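Local coordinates for protein methylglyoxal reductase (NADPH-dependent) (Candida albicans SC5314, PDB 6KWS) that probably reduces methylglyoxal and related carbonyl compounds at the expense of NADPH, as a Rossmann-fold member of the dihydroflavonol-4-reductase subfamily, at residues F78-S83 / V121-S126; K186-T191 / D255-R260; S190-S195 / I261-G266. The protein carries 1 engineered substitution. All coordinates share one frame; numbering follows the deposited sequence.

Contact 1 of 3, residues F78-S83 / V121-S126; sequences FLHLAS and VVITSS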
loop_
_atom_site.group_PDB
_atom_site.type_symbol
_atom_site.label_atom_id
_atom_site.label_comp_id
_atom_site.label_asym_id
_atom_site.label_seq_id
_atom_site.Cartn_x
_atom_site.Cartn_y
_atom_site.Cartn_z
ATOM N N PHE A 78 7.625 -11.627 9.238
ATOM C CA PHE A 78 7.916 -11.329 7.841
ATOM C C PHE A 78 6.848 -10.374 7.311
ATOM O O PHE A 78 5.698 -10.778 7.094
ATOM C CB PHE A 78 7.975 -12.608 7.010
ATOM C CG PHE A 78 8.470 -12.401 5.588
ATOM C CD1 PHE A 78 7.646 -11.842 4.621
ATOM C CD2 PHE A 78 9.743 -12.811 5.215
ATOM C CE1 PHE A 78 8.094 -11.673 3.324
ATOM C CE2 PHE A 78 10.189 -12.654 3.914
ATOM C CZ PHE A 78 9.365 -12.086 2.969
ATOM N N LEU A 79 7.231 -9.114 7.089
ATOM C CA LEU A 79 6.369 -8.111 6.470
ATOM C C LEU A 79 6.626 -8.099 4.968
ATOM O O LEU A 79 7.694 -7.673 4.520
ATOM C CB LEU A 79 6.631 -6.732 7.057
ATOM C CG LEU A 79 6.474 -6.590 8.560
ATOM C CD1 LEU A 79 6.732 -5.160 8.956
ATOM C CD2 LEU A 79 5.098 -6.998 8.952
ATOM N N HIS A 80 5.652 -8.537 4.189
ATOM C CA HIS A 80 5.814 -8.654 2.743
ATOM C C HIS A 80 5.199 -7.411 2.102
ATOM O O HIS A 80 3.977 -7.262 2.046
ATOM C CB HIS A 80 5.165 -9.946 2.259
ATOM C CG HIS A 80 5.321 -10.203 0.796
ATOM N ND1 HIS A 80 6.470 -9.895 0.103
ATOM C CD2 HIS A 80 4.469 -10.746 -0.105
ATOM C CE1 HIS A 80 6.318 -10.231 -1.166
ATOM N NE2 HIS A 80 5.112 -10.752 -1.319
ATOM N N LEU A 81 6.039 -6.496 1.642
ATOM C CA LEU A 81 5.535 -5.295 1.003
ATOM C C LEU A 81 5.945 -5.161 -0.453
ATOM O O LEU A 81 5.404 -4.290 -1.144
ATOM C CB LEU A 81 5.996 -4.045 1.765
ATOM C CG LEU A 81 5.888 -4.078 3.290
ATOM C CD1 LEU A 81 5.990 -2.695 3.835
ATOM C CD2 LEU A 81 4.594 -4.676 3.746
ATOM N N ALA A 82 6.843 -6.017 -0.948
ATOM C CA ALA A 82 7.420 -5.861 -2.280
ATOM C C ALA A 82 6.383 -6.060 -3.395
ATOM O O ALA A 82 5.449 -6.866 -3.281
ATOM C CB ALA A 82 8.582 -6.840 -2.461
ATOM N N SER A 83 6.574 -5.316 -4.492
ATOM C CA SER A 83 5.714 -5.393 -5.684
ATOM C C SER A 83 6.334 -6.253 -6.804
ATOM O O SER A 83 7.087 -5.764 -7.658
ATOM C CB SER A 83 5.417 -3.985 -6.211
ATOM O OG SER A 83 4.419 -4.010 -7.222
ATOM N N VAL A 121 3.098 -13.201 9.660
ATOM C CA VAL A 121 3.333 -12.758 8.294
ATOM C C VAL A 121 2.297 -11.698 7.966
ATOM O O VAL A 121 1.097 -11.923 8.161
ATOM C CB VAL A 121 3.251 -13.933 7.303
ATOM C CG1 VAL A 121 3.341 -13.434 5.883
ATOM C CG2 VAL A 121 4.364 -14.929 7.596
ATOM N N VAL A 122 2.747 -10.545 7.480
ATOM C CA VAL A 122 1.838 -9.490 7.038
ATOM C C VAL A 122 2.089 -9.188 5.562
ATOM O O VAL A 122 3.231 -8.953 5.152
ATOM C CB VAL A 122 1.989 -8.221 7.890
ATOM C CG1 VAL A 122 0.920 -7.197 7.504
ATOM C CG2 VAL A 122 1.920 -8.581 9.373
ATOM N N ILE A 123 1.019 -9.192 4.767
ATOM C CA ILE A 123 1.095 -8.937 3.331
ATOM C C ILE A 123 0.285 -7.696 2.997
ATOM O O ILE A 123 -0.839 -7.527 3.480
ATOM C CB ILE A 123 0.585 -10.131 2.501
ATOM C CG1 ILE A 123 1.493 -11.336 2.695
ATOM C CG2 ILE A 123 0.540 -9.762 1.038
ATOM C CD1 ILE A 123 1.053 -12.530 1.912
ATOM N N THR A 124 0.844 -6.839 2.154
ATOM C CA THR A 124 0.089 -5.697 1.663
ATOM C C THR A 124 -0.815 -6.154 0.538
ATOM O O THR A 124 -0.332 -6.620 -0.499
ATOM C CB THR A 124 1.000 -4.592 1.153
ATOM O OG1 THR A 124 2.103 -4.452 2.049
ATOM C CG2 THR A 124 0.226 -3.283 1.085
ATOM N N SER A 125 -2.116 -6.007 0.735
ATOM C CA SER A 125 -3.036 -6.249 -0.358
ATOM C C SER A 125 -3.588 -4.901 -0.813
ATOM O O SER A 125 -2.826 -3.935 -0.942
ATOM C CB SER A 125 -4.121 -7.243 0.072
ATOM O OG SER A 125 -4.878 -7.662 -1.049
ATOM N N SER A 126 -4.898 -4.804 -1.028
ATOM C CA SER A 126 -5.467 -3.589 -1.579
ATOM C C SER A 126 -6.972 -3.625 -1.395
ATOM O O SER A 126 -7.588 -4.694 -1.435
ATOM C CB SER A 126 -5.133 -3.420 -3.070
ATOM O OG SER A 126 -6.009 -2.478 -3.680
#
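Phe-78, Leu-79 and His-80 run beside Val-121, Val-122 and Ile-123 as neighbouring parallel strands, their short axes 4.7 Å apart and inclined by only 9°. Three backbone hydrogen bonds tie them together. Val-122 N donates to Phe-78 O, His-80 N reaches Val-122 O at 2.6 Å, and Thr-124 N closes the ladder on His-80 O at 3.2 Å. Beyond His-80 the chains part, and the Leu-81 to Thr-124 pair is already wider.

Paired residues send their side chains to the same face. Leu-79 and Val-122 lie alongside each other, CD2 of Leu-79 resting 3.5 Å from Val-122 CB and almost as near its CG2 branch. This face is roofed by helix 12-23 and helix 240-252. On the other face, which helix 92-114 covers, His-80 stands beside Ile-123. With CG anti to the backbone N (chi1 -177°), the imidazole presents an edge to Ile-123, whose CG1 lies near the ring plane, 4.1 Å from His-80 CD2. ND1 of His-80 is hydrogen-bonded to Ser-7 OG.

These are central strands of the Rossmann fold, joined through helix 92-114 as a beta-alpha-beta crossover, and their C-terminal ends border the cofactor site. Leu-81 is one of the residues that bind NADPH in this protein, and Thr-124 lies close to Ile-13, another of them. Across this end the Leu-81 side chain slants across that of Thr-124, bringing CD2 up to the Thr-124 hydroxyl. Thr-124 OG1 is hydrogen-bonded to His-247 NE2 on helix 240-252; a weak approach of Thr-124 OG1 to His-80 O, at 3.4 Å, might compete for the same proton.

Contact 2 of 3, residues K186-T191 / D255-R260; sequences KFSLST and DAKNQR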
loop_
_atom_site.group_PDB
_atom_site.type_symbol
_atom_site.label_atom_id
_atom_site.label_comp_id
_atom_site.label_asym_id
_atom_site.label_seq_id
_atom_site.Cartn_x
_atom_site.Cartn_y
_atom_site.Cartn_z
ATOM N N LYS A 186 2.995 -22.858 10.472
ATOM C CA LYS A 186 3.420 -22.397 11.786
ATOM C C LYS A 186 3.139 -20.922 12.026
ATOM O O LYS A 186 3.146 -20.480 13.180
ATOM C CB LYS A 186 4.914 -22.672 11.983
ATOM C CG LYS A 186 5.284 -24.161 12.007
ATOM C CD LYS A 186 6.792 -24.376 12.221
ATOM C CE LYS A 186 7.524 -24.771 10.923
ATOM N NZ LYS A 186 8.953 -24.287 10.862
ATOM N N PHE A 187 2.872 -20.145 10.987
ATOM C CA PHE A 187 2.682 -18.712 11.151
ATOM C C PHE A 187 1.235 -18.329 10.901
ATOM O O PHE A 187 0.525 -18.980 10.132
ATOM C CB PHE A 187 3.584 -17.906 10.206
ATOM C CG PHE A 187 3.477 -18.309 8.759
ATOM C CD1 PHE A 187 2.506 -17.760 7.934
ATOM C CD2 PHE A 187 4.358 -19.223 8.220
ATOM C CE1 PHE A 187 2.417 -18.132 6.596
ATOM C CE2 PHE A 187 4.274 -19.593 6.889
ATOM C CZ PHE A 187 3.309 -19.045 6.075
ATOM N N SER A 188 0.810 -17.256 11.562
ATOM C CA SER A 188 -0.432 -16.611 11.187
ATOM C C SER A 188 -0.180 -15.709 9.985
ATOM O O SER A 188 0.961 -15.504 9.556
ATOM C CB SER A 188 -1.002 -15.821 12.354
ATOM O OG SER A 188 0.016 -15.040 12.946
ATOM N N LEU A 189 -1.260 -15.187 9.419
ATOM C CA LEU A 189 -1.163 -14.266 8.295
ATOM C C LEU A 189 -2.189 -13.159 8.454
ATOM O O LEU A 189 -3.359 -13.426 8.734
ATOM C CB LEU A 189 -1.372 -14.987 6.965
ATOM C CG LEU A 189 -1.446 -14.066 5.753
ATOM C CD1 LEU A 189 -0.104 -13.989 5.103
ATOM C CD2 LEU A 189 -2.465 -14.577 4.770
ATOM N N SER A 190 -1.749 -11.926 8.282
ATOM C CA SER A 190 -2.651 -10.790 8.236
ATOM C C SER A 190 -2.489 -10.051 6.916
ATOM O O SER A 190 -1.487 -10.183 6.202
ATOM C CB SER A 190 -2.408 -9.826 9.398
ATOM O OG SER A 190 -2.701 -10.454 10.621
ATOM N N THR A 191 -3.481 -9.232 6.624
ATOM C CA THR A 191 -3.565 -8.582 5.334
ATOM C C THR A 191 -3.924 -7.122 5.574
ATOM O O THR A 191 -4.789 -6.826 6.405
ATOM C CB THR A 191 -4.600 -9.330 4.481
ATOM O OG1 THR A 191 -3.931 -10.269 3.631
ATOM C CG2 THR A 191 -5.363 -8.434 3.662
ATOM N N ASP A 255 -4.993 -9.964 18.234
ATOM C CA ASP A 255 -6.272 -10.171 17.554
ATOM C C ASP A 255 -6.214 -9.892 16.055
ATOM O O ASP A 255 -7.230 -10.054 15.370
ATOM C CB ASP A 255 -7.369 -9.315 18.183
ATOM C CG ASP A 255 -7.411 -9.434 19.691
ATOM O OD1 ASP A 255 -7.124 -10.538 20.212
ATOM O OD2 ASP A 255 -7.735 -8.419 20.353
ATOM N N ALA A 256 -5.072 -9.484 15.520
ATOM C CA ALA A 256 -4.996 -9.240 14.092
ATOM C C ALA A 256 -4.680 -10.499 13.295
ATOM O O ALA A 256 -4.700 -10.436 12.061
ATOM C CB ALA A 256 -3.959 -8.150 13.803
ATOM N N LYS A 257 -4.417 -11.635 13.954
ATOM C CA LYS A 257 -4.098 -12.873 13.245
ATOM C C LYS A 257 -5.265 -13.346 12.390
ATOM O O LYS A 257 -6.410 -13.391 12.848
ATOM C CB LYS A 257 -3.714 -13.976 14.230
ATOM C CG LYS A 257 -2.772 -13.522 15.318
ATOM C CD LYS A 257 -2.551 -14.589 16.387
ATOM C CE LYS A 257 -1.218 -15.306 16.150
ATOM N NZ LYS A 257 -0.922 -16.322 17.207
ATOM N N ASN A 258 -4.956 -13.722 11.148
ATOM C CA ASN A 258 -5.948 -14.200 10.184
ATOM C C ASN A 258 -7.042 -13.169 9.939
ATOM O O ASN A 258 -8.188 -13.521 9.663
ATOM C CB ASN A 258 -6.540 -15.553 10.612
ATOM C CG ASN A 258 -5.509 -16.680 10.522
ATOM O OD1 ASN A 258 -5.138 -17.115 9.417
ATOM N ND2 ASN A 258 -4.985 -17.108 11.681
ATOM N N GLN A 259 -6.686 -11.891 10.035
ATOM C CA GLN A 259 -7.584 -10.796 9.715
ATOM C C GLN A 259 -7.187 -10.155 8.391
ATOM O O GLN A 259 -6.006 -10.124 8.026
ATOM C CB GLN A 259 -7.591 -9.727 10.816
ATOM C CG GLN A 259 -8.121 -10.210 12.159
ATOM C CD GLN A 259 -9.449 -10.939 12.049
ATOM O OE1 GLN A 259 -10.378 -10.483 11.393
ATOM N NE2 GLN A 259 -9.523 -12.106 12.667
ATOM N N ARG A 260 -8.200 -9.666 7.668
ATOM C CA ARG A 260 -8.026 -8.713 6.577
ATOM C C ARG A 260 -8.367 -7.333 7.112
ATOM O O ARG A 260 -9.506 -7.096 7.523
ATOM C CB ARG A 260 -8.940 -9.014 5.402
ATOM C CG ARG A 260 -8.761 -10.340 4.751
ATOM C CD ARG A 260 -9.899 -10.471 3.770
ATOM N NE ARG A 260 -9.555 -9.995 2.436
ATOM C CZ ARG A 260 -10.443 -9.505 1.575
ATOM N NH1 ARG A 260 -11.726 -9.408 1.926
ATOM N NH2 ARG A 260 -10.048 -9.109 0.365
#
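Ser-190 and Thr-191 are gripped by a type II beta turn, Ala-256 to Gln-259, which delivers the chain from helix 240-252 into the next strand of the Rossmann-like sheet. The tight part is at Thr-191 and Arg-260, a parallel bridge with CA atoms 4.6 Å apart. Thr-191 N donates to Gln-259 O at 3.0 Å, and the two side chains run alongside each other, though the exact placing of the Thr-191 methyl is doubtful. The arginine then bends at chi3 (92°), and its guanidinium group leaves the pair for a salt bridge with Glu-172 and a cation-pi contact with Trp-148.

Toward the surface the hold slackens. Asn-258 N makes a weak, bent bond to Leu-189 O, with an angle of 123° at the hydrogen. Exposed Lys-257 contributes the aliphatic part of its chain, bringing CE to within 3.4 Å of Ser-188 OG, which has a weak hydrogen bond to Glu-119 O.

Between these two regimes lies Ser-190. Its OG turns beside its own backbone N (chi1 -64°), but the modelled 2.5 Å from Ser-190 OG to Ala-256 O is too short to be taken literally. Ala-256 O accepts the turn-closing bond from Gln-259 N at 3.2 Å.

Contact 3 of 3, residues S190-S195 / I261-G266; sequences STINPS and ILLNSG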
loop_
_atom_site.group_PDB
_atom_site.type_symbol
_atom_site.label_atom_id
_atom_site.label_comp_id
_atom_site.label_asym_id
_atom_site.label_seq_id
_atom_site.Cartn_x
_atom_site.Cartn_y
_atom_site.Cartn_z
ATOM N N SER A 190 -1.749 -11.926 8.282
ATOM C CA SER A 190 -2.651 -10.790 8.236
ATOM C C SER A 190 -2.489 -10.051 6.916
ATOM O O SER A 190 -1.487 -10.183 6.202
ATOM C CB SER A 190 -2.408 -9.826 9.398
ATOM O OG SER A 190 -2.701 -10.454 10.621
ATOM N N THR A 191 -3.481 -9.232 6.624
ATOM C CA THR A 191 -3.565 -8.582 5.334
ATOM C C THR A 191 -3.924 -7.122 5.574
ATOM O O THR A 191 -4.789 -6.826 6.405
ATOM C CB THR A 191 -4.600 -9.330 4.481
ATOM O OG1 THR A 191 -3.931 -10.269 3.631
ATOM C CG2 THR A 191 -5.363 -8.434 3.662
ATOM N N ILE A 192 -3.220 -6.215 4.896
ATOM C CA ILE A 192 -3.476 -4.778 4.949
ATOM C C ILE A 192 -4.018 -4.351 3.588
ATOM O O ILE A 192 -3.289 -4.404 2.590
ATOM C CB ILE A 192 -2.193 -4.010 5.291
ATOM C CG1 ILE A 192 -1.566 -4.572 6.566
ATOM C CG2 ILE A 192 -2.478 -2.526 5.452
ATOM C CD1 ILE A 192 -2.351 -4.210 7.819
ATOM N N ASN A 193 -5.284 -3.926 3.519
ATOM C CA ASN A 193 -5.908 -3.543 2.245
ATOM C C ASN A 193 -6.191 -2.054 2.204
ATOM O O ASN A 193 -7.314 -1.627 2.523
ATOM C CB ASN A 193 -7.207 -4.303 2.000
ATOM C CG ASN A 193 -7.057 -5.758 2.206
ATOM O OD1 ASN A 193 -6.956 -6.529 1.256
ATOM N ND2 ASN A 193 -7.056 -6.160 3.463
ATOM N N PRO A 194 -5.239 -1.230 1.780
ATOM C CA PRO A 194 -5.488 0.208 1.701
ATOM C C PRO A 194 -6.203 0.594 0.415
ATOM O O PRO A 194 -6.074 -0.063 -0.624
ATOM C CB PRO A 194 -4.074 0.790 1.739
ATOM C CG PRO A 194 -3.252 -0.250 1.086
ATOM C CD PRO A 194 -3.864 -1.576 1.374
ATOM N N SER A 195 -6.970 1.683 0.495
ATOM C CA SER A 195 -7.478 2.320 -0.721
ATOM C C SER A 195 -6.347 3.096 -1.388
ATOM O O SER A 195 -5.180 2.708 -1.247
ATOM C CB SER A 195 -8.667 3.232 -0.424
ATOM O OG SER A 195 -8.708 3.588 0.939
ATOM N N ILE A 261 -7.403 -6.424 7.109
ATOM C CA ILE A 261 -7.599 -5.124 7.723
ATOM C C ILE A 261 -7.777 -4.098 6.613
ATOM O O ILE A 261 -6.871 -3.873 5.799
ATOM C CB ILE A 261 -6.448 -4.770 8.675
ATOM C CG1 ILE A 261 -6.472 -5.709 9.877
ATOM C CG2 ILE A 261 -6.653 -3.428 9.254
ATOM C CD1 ILE A 261 -5.162 -6.357 10.169
ATOM N N LEU A 262 -8.954 -3.492 6.570
ATOM C CA LEU A 262 -9.238 -2.453 5.590
ATOM C C LEU A 262 -8.640 -1.126 6.070
ATOM O O LEU A 262 -8.870 -0.702 7.213
ATOM C CB LEU A 262 -10.747 -2.357 5.384
ATOM C CG LEU A 262 -11.336 -1.975 4.033
ATOM C CD1 LEU A 262 -12.875 -2.145 4.049
ATOM C CD2 LEU A 262 -10.952 -0.547 3.709
ATOM N N LEU A 263 -7.856 -0.475 5.215
ATOM C CA LEU A 263 -7.264 0.811 5.559
ATOM C C LEU A 263 -7.865 1.867 4.657
ATOM O O LEU A 263 -7.516 1.973 3.473
ATOM C CB LEU A 263 -5.745 0.792 5.478
ATOM C CG LEU A 263 -5.438 0.706 6.971
ATOM C CD1 LEU A 263 -5.403 -0.751 7.426
ATOM C CD2 LEU A 263 -4.243 1.503 7.424
ATOM N N ASN A 264 -8.787 2.635 5.235
ATOM C CA ASN A 264 -9.434 3.723 4.527
ATOM C C ASN A 264 -9.827 4.798 5.527
ATOM O O ASN A 264 -10.496 4.523 6.526
ATOM C CB ASN A 264 -10.658 3.240 3.754
ATOM C CG ASN A 264 -11.284 4.353 2.926
ATOM O OD1 ASN A 264 -10.833 4.643 1.829
ATOM N ND2 ASN A 264 -12.312 4.987 3.459
ATOM N N SER A 265 -9.404 6.019 5.243
ATOM C CA SER A 265 -9.736 7.180 6.037
ATOM C C SER A 265 -10.980 7.928 5.555
ATOM O O SER A 265 -11.587 8.664 6.337
ATOM C CB SER A 265 -8.548 8.134 6.023
ATOM O OG SER A 265 -8.710 9.153 6.991
ATOM N N GLY A 266 -11.355 7.805 4.292
ATOM C CA GLY A 266 -12.441 8.614 3.798
ATOM C C GLY A 266 -12.502 8.569 2.289
ATOM O O GLY A 266 -11.855 7.746 1.641
#
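Ile-192 and Leu-263 pack crosswise, the CG2 branch of Ile-192 meeting CD1 of Leu-263 at 4.0 Å. CG2 is the branch of Ile-192 anti to its backbone N, while CG1 lies beside that nitrogen (chi1 -53°) and carries CD1 to within 4.2 Å of Ile-261 CB. Two residues further along the strand, the Pro-194 ring and Leu-263 meet through their CB atoms, 4.1 Å apart, so Leu-263 touches two successive residues of this face. Helix 240-252 lies against Ile-192, Pro-194 and Leu-263, and helix 310-316 against Ile-261 and Leu-263. Asn-193 and Leu-262 turn to the opposite face, where both reach Ile-130.

Backbone bonds set this spacing. Ile-261 N donates to Thr-191 O, and Asn-193 N donates to Ile-261 O at 2.8 Å. Leu-263 N approaches Asn-193 O from above the carbonyl plane, 57° out of it, although its N-H points squarely at the oxygen. Ser-195 N, the next N-H on this side of the strand, continues the ladder to Leu-263 O at 3.0 Å. The same acceptor receives a CA-H...O contact from Pro-194 CA, 3.2 Å away.

The strand axes are inclined by 26°, consistent with the twist of a parallel beta-sheet. Pro-194 ends its strand close to the NADPH-binding residues Val-197 and Ile-13, as expected for the C-terminal edge of the parallel strands in a Rossmann fold, where the cofactor lies.

Overall arrangement
Strand 188-194 links all three contacts: it pairs with 120-124 of contact 1 on one side and with 260-269 on the other, where contacts 2 and 3 share Ser-190 and Thr-191. Backbone bonds from Val-121 O to Ser-190 N and from Ile-192 O to Ser-125 N carry the sheet across. Contacts 1 and 3 are buried, with regular parallel ladders, each with one aliphatic face packed under helices, and C-terminal ends near the NADPH site. Contact 2, whose centre lies about 17 Å from the centre of the chain, is partly exposed; there a turn replaces a strand, and serine, lysine and asparagine groups take over from the leucines, valines and isoleucines.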